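Local coordinates for protein Rio2 kinase (Chaetomium thermophilum, PDB 4GYI) that probably acts as an atypical RIO-type serine/threonine kinase with an ATPase-dependent role on pre-40S ribosomal particles, and binds ADP and magnesium, at residues Val19-Glu24 / Asp83-His88; His224-Gly229 / Lys313-Ala318. All blocks are in the same frame, centred on the assembly; numbering follows the deposited sequence.

Contact 1 of 2, residues Val19-Glu24 / Asp83-His88; sequences VLTAVE and DYLALH
With CG of Leu85 anti to its own carbonyl carbon (chi1 -75°) and CG of Leu20 anti to its backbone nitrogen (chi1 -169°), the two leucines meet between crossing helices, CD2 of Leu20 lying 3.8 Å from CG of Leu85. Leu85 reaches across with a forked end. Its CD2 branch turns to Thr21, 3.6 Å from OG1, whose hydrogen bond goes back to Trp17 O within its own helix. The CD1 branch lies along the extended chain of Glu24, 3.7 Å from CB and 3.6 Å from OE1, the two side chains running past each other in opposite directions; beyond it the carboxylate forms a salt bridge with Arg185. Tyr84 adds its CB, 4.3 Å from CD2 of Leu20, while its ring leads away and its OH bonds to Asp5 O. No hydrogen bond joins the segments; the axes of the two short helical segments approach to 10.7 Å and cross at -115°. Replacing Leu85 with alanine would probably open a gap between the helices and deprive Leu20 and the Glu24 chain of their apolar partner. Within the helix-turn-helix-class N-terminal domain, Leu77 of strand 75-77 touches Leu20, Glu24 and Leu85, while Val19 packs against helices 35-42 and 51-60.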
loop_
_atom_site.group_PDB
_atom_site.type_symbol
_atom_site.label_atom_id
_atom_site.label_comp_id
_atom_site.label_asym_id
_atom_site.label_seq_id
_atom_site.Cartn_x
_atom_site.Cartn_y
_atom_site.Cartn_z
ATOM N N VAL A 19 3.446 -6.465 25.745
ATOM C CA VAL A 19 2.153 -7.138 25.818
ATOM C C VAL A 19 1.378 -6.997 24.498
ATOM O O VAL A 19 0.796 -7.968 24.003
ATOM C CB VAL A 19 1.319 -6.603 27.007
ATOM C CG1 VAL A 19 -0.086 -7.176 26.995
ATOM C CG2 VAL A 19 2.003 -6.950 28.313
ATOM N N LEU A 20 1.380 -5.791 23.931
ATOM C CA LEU A 20 0.800 -5.575 22.618
ATOM C C LEU A 20 1.438 -6.526 21.606
ATOM O O LEU A 20 0.742 -7.200 20.851
ATOM C CB LEU A 20 0.963 -4.114 22.172
ATOM C CG LEU A 20 0.168 -3.728 20.924
ATOM C CD1 LEU A 20 -1.311 -4.047 21.146
ATOM C CD2 LEU A 20 0.367 -2.226 20.529
ATOM N N THR A 21 2.764 -6.590 21.606
ATOM C CA THR A 21 3.487 -7.478 20.698
ATOM C C THR A 21 3.136 -8.945 20.945
ATOM O O THR A 21 3.012 -9.737 20.008
ATOM C CB THR A 21 5.006 -7.297 20.860
ATOM O OG1 THR A 21 5.360 -5.934 20.577
ATOM C CG2 THR A 21 5.769 -8.231 19.921
ATOM N N ALA A 22 2.964 -9.292 22.217
ATOM C CA ALA A 22 2.584 -10.645 22.612
ATOM C C ALA A 22 1.207 -11.036 22.094
ATOM O O ALA A 22 0.974 -12.193 21.743
ATOM C CB ALA A 22 2.637 -10.796 24.145
ATOM N N VAL A 23 0.282 -10.085 22.070
ATOM C CA VAL A 23 -1.044 -10.365 21.521
ATOM C C VAL A 23 -0.921 -10.604 20.017
ATOM O O VAL A 23 -1.540 -11.515 19.456
ATOM C CB VAL A 23 -2.027 -9.221 21.792
ATOM C CG1 VAL A 23 -3.333 -9.467 21.055
ATOM C CG2 VAL A 23 -2.258 -9.075 23.290
ATOM N N GLU A 24 -0.088 -9.796 19.372
ATOM C CA GLU A 24 0.163 -9.991 17.960
ATOM C C GLU A 24 0.706 -11.397 17.678
ATOM O O GLU A 24 0.221 -12.082 16.787
ATOM C CB GLU A 24 1.123 -8.931 17.416
ATOM C CG GLU A 24 1.358 -9.085 15.915
ATOM C CD GLU A 24 2.497 -8.231 15.399
ATOM O OE1 GLU A 24 3.433 -7.945 16.170
ATOM O OE2 GLU A 24 2.454 -7.848 14.216
ATOM N N ASP A 83 -1.539 -0.884 13.579
ATOM C CA ASP A 83 -0.998 0.441 13.216
ATOM C C ASP A 83 0.125 0.832 14.186
ATOM O O ASP A 83 1.256 1.118 13.777
ATOM C CB ASP A 83 -2.099 1.525 13.295
ATOM C CG ASP A 83 -3.209 1.349 12.250
ATOM O OD1 ASP A 83 -3.073 0.501 11.338
ATOM O OD2 ASP A 83 -4.222 2.091 12.335
ATOM N N TYR A 84 -0.198 0.817 15.483
ATOM C CA TYR A 84 0.767 1.202 16.518
ATOM C C TYR A 84 2.018 0.331 16.460
ATOM O O TYR A 84 3.133 0.840 16.505
ATOM C CB TYR A 84 0.148 1.119 17.915
ATOM C CG TYR A 84 -0.524 2.392 18.386
ATOM C CD1 TYR A 84 -0.293 2.891 19.667
ATOM C CD2 TYR A 84 -1.396 3.088 17.562
ATOM C CE1 TYR A 84 -0.921 4.043 20.113
ATOM C CE2 TYR A 84 -2.021 4.245 17.996
ATOM C CZ TYR A 84 -1.782 4.715 19.270
ATOM O OH TYR A 84 -2.409 5.862 19.694
ATOM N N LEU A 85 1.822 -0.982 16.342
ATOM C CA LEU A 85 2.948 -1.904 16.234
ATOM C C LEU A 85 3.812 -1.591 15.021
ATOM O O LEU A 85 5.031 -1.616 15.115
ATOM C CB LEU A 85 2.466 -3.352 16.173
ATOM C CG LEU A 85 1.999 -3.918 17.507
ATOM C CD1 LEU A 85 1.295 -5.245 17.305
ATOM C CD2 LEU A 85 3.185 -4.070 18.464
ATOM N N ALA A 86 3.178 -1.296 13.887
ATOM C CA ALA A 86 3.924 -0.909 12.693
ATOM C C ALA A 86 4.744 0.353 12.932
ATOM O O ALA A 86 5.905 0.410 12.577
ATOM C CB ALA A 86 2.980 -0.704 11.503
ATOM N N LEU A 87 4.119 1.375 13.509
ATOM C CA LEU A 87 4.808 2.637 13.778
ATOM C C LEU A 87 5.995 2.447 14.716
ATOM O O LEU A 87 7.055 3.035 14.520
ATOM C CB LEU A 87 3.854 3.665 14.384
ATOM C CG LEU A 87 3.016 4.492 13.412
ATOM C CD1 LEU A 87 1.985 5.306 14.176
ATOM C CD2 LEU A 87 3.922 5.397 12.590
ATOM N N HIS A 88 5.797 1.623 15.737
ATOM C CA HIS A 88 6.832 1.328 16.716
ATOM C C HIS A 88 8.058 0.721 16.035
ATOM O O HIS A 88 9.206 1.087 16.316
ATOM C CB HIS A 88 6.273 0.360 17.753
ATOM C CG HIS A 88 7.096 0.273 18.995
ATOM N ND1 HIS A 88 7.229 1.329 19.871
ATOM C CD2 HIS A 88 7.836 -0.737 19.503
ATOM C CE1 HIS A 88 8.013 0.971 20.871
ATOM N NE2 HIS A 88 8.393 -0.279 20.673
#

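Contact 2 of 2, residues His224-Gly229 / Lys313-Ala318; sequences HGLIHG and KRLDAA
His224 and Arg314 bring the two backbones within 4.8 Å of each other, CA to CA, where the end of a helix meets an irregular loop. Leu315 N donates to His224 O over 2.8 Å, with an N-H...O angle of 150°. Two residues earlier in the loop, Lys313 O accepts from ND1 of His224, also at 2.8 Å; this donor lies in the carbonyl plane on a lone pair, but the oxygen is tilted 30° from the imidazole plane and the bond is bent. The His224 ring is thus held to the loop backbone. Gly225 is the C' residue of a Schellman motif that ends helix 207-223, with Leu226 N bonded to Leu221 O and Gly225 N to Ala222 O. Its positive phi suits glycine, and a side chain here would also run into Asp316 and Arg314. From this turn the chain enters strand 226-227, which pairs with strand 263-264 of the RIO kinase domain.

On the apolar side, CD1 of Leu226 meets CB of Leu315 at 3.6 Å, the side chains crossing at about a right angle, and CD2 of Leu226 lies 3.8 Å from CB of Asp316. Leu170 of helix 149-172 touches both leucines. The Asp316 carboxylate is gripped side-on by Arg314: NE reaches OD1 at 3.2 Å and NH2 reaches OD2 at 2.9 Å, both on syn lone pairs. A chain bent at chi2 and chi3 curls the guanidinium back to this acid. Arg314 NH2 also forms a salt bridge with Asp266, and Asp316 OD2 accepts from Ser264 OG, tying the loop to strand 263-264 and the residues just after it.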
loop_
_atom_site.group_PDB
_atom_site.type_symbol
_atom_site.label_atom_id
_atom_site.label_comp_id
_atom_site.label_asym_id
_atom_site.label_seq_id
_atom_site.Cartn_x
_atom_site.Cartn_y
_atom_site.Cartn_z
ATOM N N HIS A 224 9.010 -5.602 -19.209
ATOM C CA HIS A 224 9.595 -6.196 -18.001
ATOM C C HIS A 224 8.648 -7.172 -17.297
ATOM O O HIS A 224 8.867 -7.532 -16.143
ATOM C CB HIS A 224 10.093 -5.122 -17.026
ATOM C CG HIS A 224 11.332 -4.419 -17.488
ATOM N ND1 HIS A 224 12.589 -4.747 -17.025
ATOM C CD2 HIS A 224 11.513 -3.428 -18.393
ATOM C CE1 HIS A 224 13.487 -3.979 -17.615
ATOM N NE2 HIS A 224 12.859 -3.170 -18.450
ATOM N N GLY A 225 7.607 -7.610 -18.003
ATOM C CA GLY A 225 6.715 -8.638 -17.481
ATOM C C GLY A 225 5.552 -8.157 -16.621
ATOM O O GLY A 225 4.843 -8.962 -16.017
ATOM N N LEU A 226 5.328 -6.850 -16.580
ATOM C CA LEU A 226 4.324 -6.296 -15.673
ATOM C C LEU A 226 3.180 -5.531 -16.340
ATOM O O LEU A 226 3.345 -4.906 -17.403
ATOM C CB LEU A 226 4.989 -5.387 -14.651
ATOM C CG LEU A 226 5.888 -6.106 -13.649
ATOM C CD1 LEU A 226 6.676 -5.095 -12.859
ATOM C CD2 LEU A 226 5.050 -6.979 -12.726
ATOM N N ILE A 227 2.021 -5.597 -15.685
ATOM C CA ILE A 227 0.878 -4.771 -16.009
ATOM C C ILE A 227 0.427 -4.130 -14.703
ATOM O O ILE A 227 0.179 -4.829 -13.709
ATOM C CB ILE A 227 -0.261 -5.620 -16.544
ATOM C CG1 ILE A 227 0.115 -6.216 -17.898
ATOM C CG2 ILE A 227 -1.542 -4.808 -16.639
ATOM C CD1 ILE A 227 -0.832 -7.287 -18.329
ATOM N N HIS A 228 0.331 -2.807 -14.701
ATOM C CA HIS A 228 0.069 -2.048 -13.476
ATOM C C HIS A 228 -1.280 -2.419 -12.873
ATOM O O HIS A 228 -1.358 -2.752 -11.691
ATOM C CB HIS A 228 0.161 -0.545 -13.749
ATOM C CG HIS A 228 -0.021 0.309 -12.531
ATOM N ND1 HIS A 228 -1.263 0.584 -11.998
ATOM C CD2 HIS A 228 0.873 0.983 -11.770
ATOM C CE1 HIS A 228 -1.122 1.371 -10.945
ATOM N NE2 HIS A 228 0.163 1.634 -10.787
ATOM N N GLY A 229 -2.326 -2.409 -13.698
ATOM C CA GLY A 229 -3.640 -2.886 -13.286
ATOM C C GLY A 229 -4.542 -1.805 -12.698
ATOM O O GLY A 229 -5.737 -2.022 -12.507
ATOM N N LYS A 313 14.943 -7.430 -17.881
ATOM C CA LYS A 313 14.806 -8.248 -16.694
ATOM C C LYS A 313 13.322 -8.426 -16.365
ATOM O O LYS A 313 12.556 -7.465 -16.395
ATOM C CB LYS A 313 15.532 -7.582 -15.526
ATOM C CG LYS A 313 15.704 -8.483 -14.328
ATOM C CD LYS A 313 16.332 -7.767 -13.146
ATOM C CE LYS A 313 16.646 -8.755 -12.020
ATOM N NZ LYS A 313 15.552 -9.762 -11.814
ATOM N N ARG A 314 12.916 -9.655 -16.063
ATOM C CA ARG A 314 11.522 -9.940 -15.736
ATOM C C ARG A 314 11.246 -9.552 -14.296
ATOM O O ARG A 314 11.623 -10.276 -13.372
ATOM C CB ARG A 314 11.223 -11.430 -15.919
ATOM C CG ARG A 314 11.341 -11.939 -17.343
ATOM C CD ARG A 314 10.108 -11.589 -18.169
ATOM N NE ARG A 314 8.881 -12.144 -17.594
ATOM C CZ ARG A 314 8.279 -13.255 -18.014
ATOM N NH1 ARG A 314 8.778 -13.950 -19.033
ATOM N NH2 ARG A 314 7.165 -13.667 -17.417
ATOM N N LEU A 315 10.579 -8.417 -14.100
ATOM C CA LEU A 315 10.335 -7.900 -12.754
ATOM C C LEU A 315 9.208 -8.633 -12.048
ATOM O O LEU A 315 9.055 -8.521 -10.829
ATOM C CB LEU A 315 10.029 -6.406 -12.802
ATOM C CG LEU A 315 11.170 -5.610 -13.433
ATOM C CD1 LEU A 315 11.013 -4.119 -13.198
ATOM C CD2 LEU A 315 12.472 -6.111 -12.846
ATOM N N ASP A 316 8.433 -9.398 -12.813
ATOM C CA ASP A 316 7.279 -10.105 -12.269
ATOM C C ASP A 316 7.676 -11.342 -11.470
ATOM O O ASP A 316 6.847 -12.211 -11.193
ATOM C CB ASP A 316 6.305 -10.479 -13.388
ATOM C CG ASP A 316 6.993 -11.150 -14.563
ATOM O OD1 ASP A 316 8.216 -10.943 -14.730
ATOM O OD2 ASP A 316 6.309 -11.874 -15.321
ATOM N N ALA A 317 8.951 -11.412 -11.107
ATOM C CA ALA A 317 9.468 -12.505 -10.300
ATOM C C ALA A 317 9.971 -11.979 -8.961
ATOM O O ALA A 317 10.532 -12.733 -8.165
ATOM C CB ALA A 317 10.577 -13.222 -11.040
ATOM N N ALA A 318 9.763 -10.684 -8.721
ATOM C CA ALA A 318 10.189 -10.040 -7.479
ATOM C C ALA A 318 9.434 -10.608 -6.282
ATOM O O ALA A 318 9.919 -10.594 -5.150
ATOM C CB ALA A 318 9.992 -8.529 -7.566
#

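From the N terminus, contact 1 comes first: helix 14-26 leads through helices 35-42 and 51-60 and strands 64-68 and 75-77 before helix 79-92 returns to close the loop inside the N-terminal domain. The chain then builds the five-stranded antiparallel sheet and helices 149-172 and 207-223 before contact 2 opens at 224-229. That loop takes in strands 236-242 and 250-256 and helix 270-289. Contact 2 ties the end of helix 207-223, in the RIO domain, to the loop between helices 300-304 and 326-341. The loops follow in series, neither nesting nor crossing. The centres of contact 1 and contact 2 are about 33 Å apart, on opposite sides of the chain's centre.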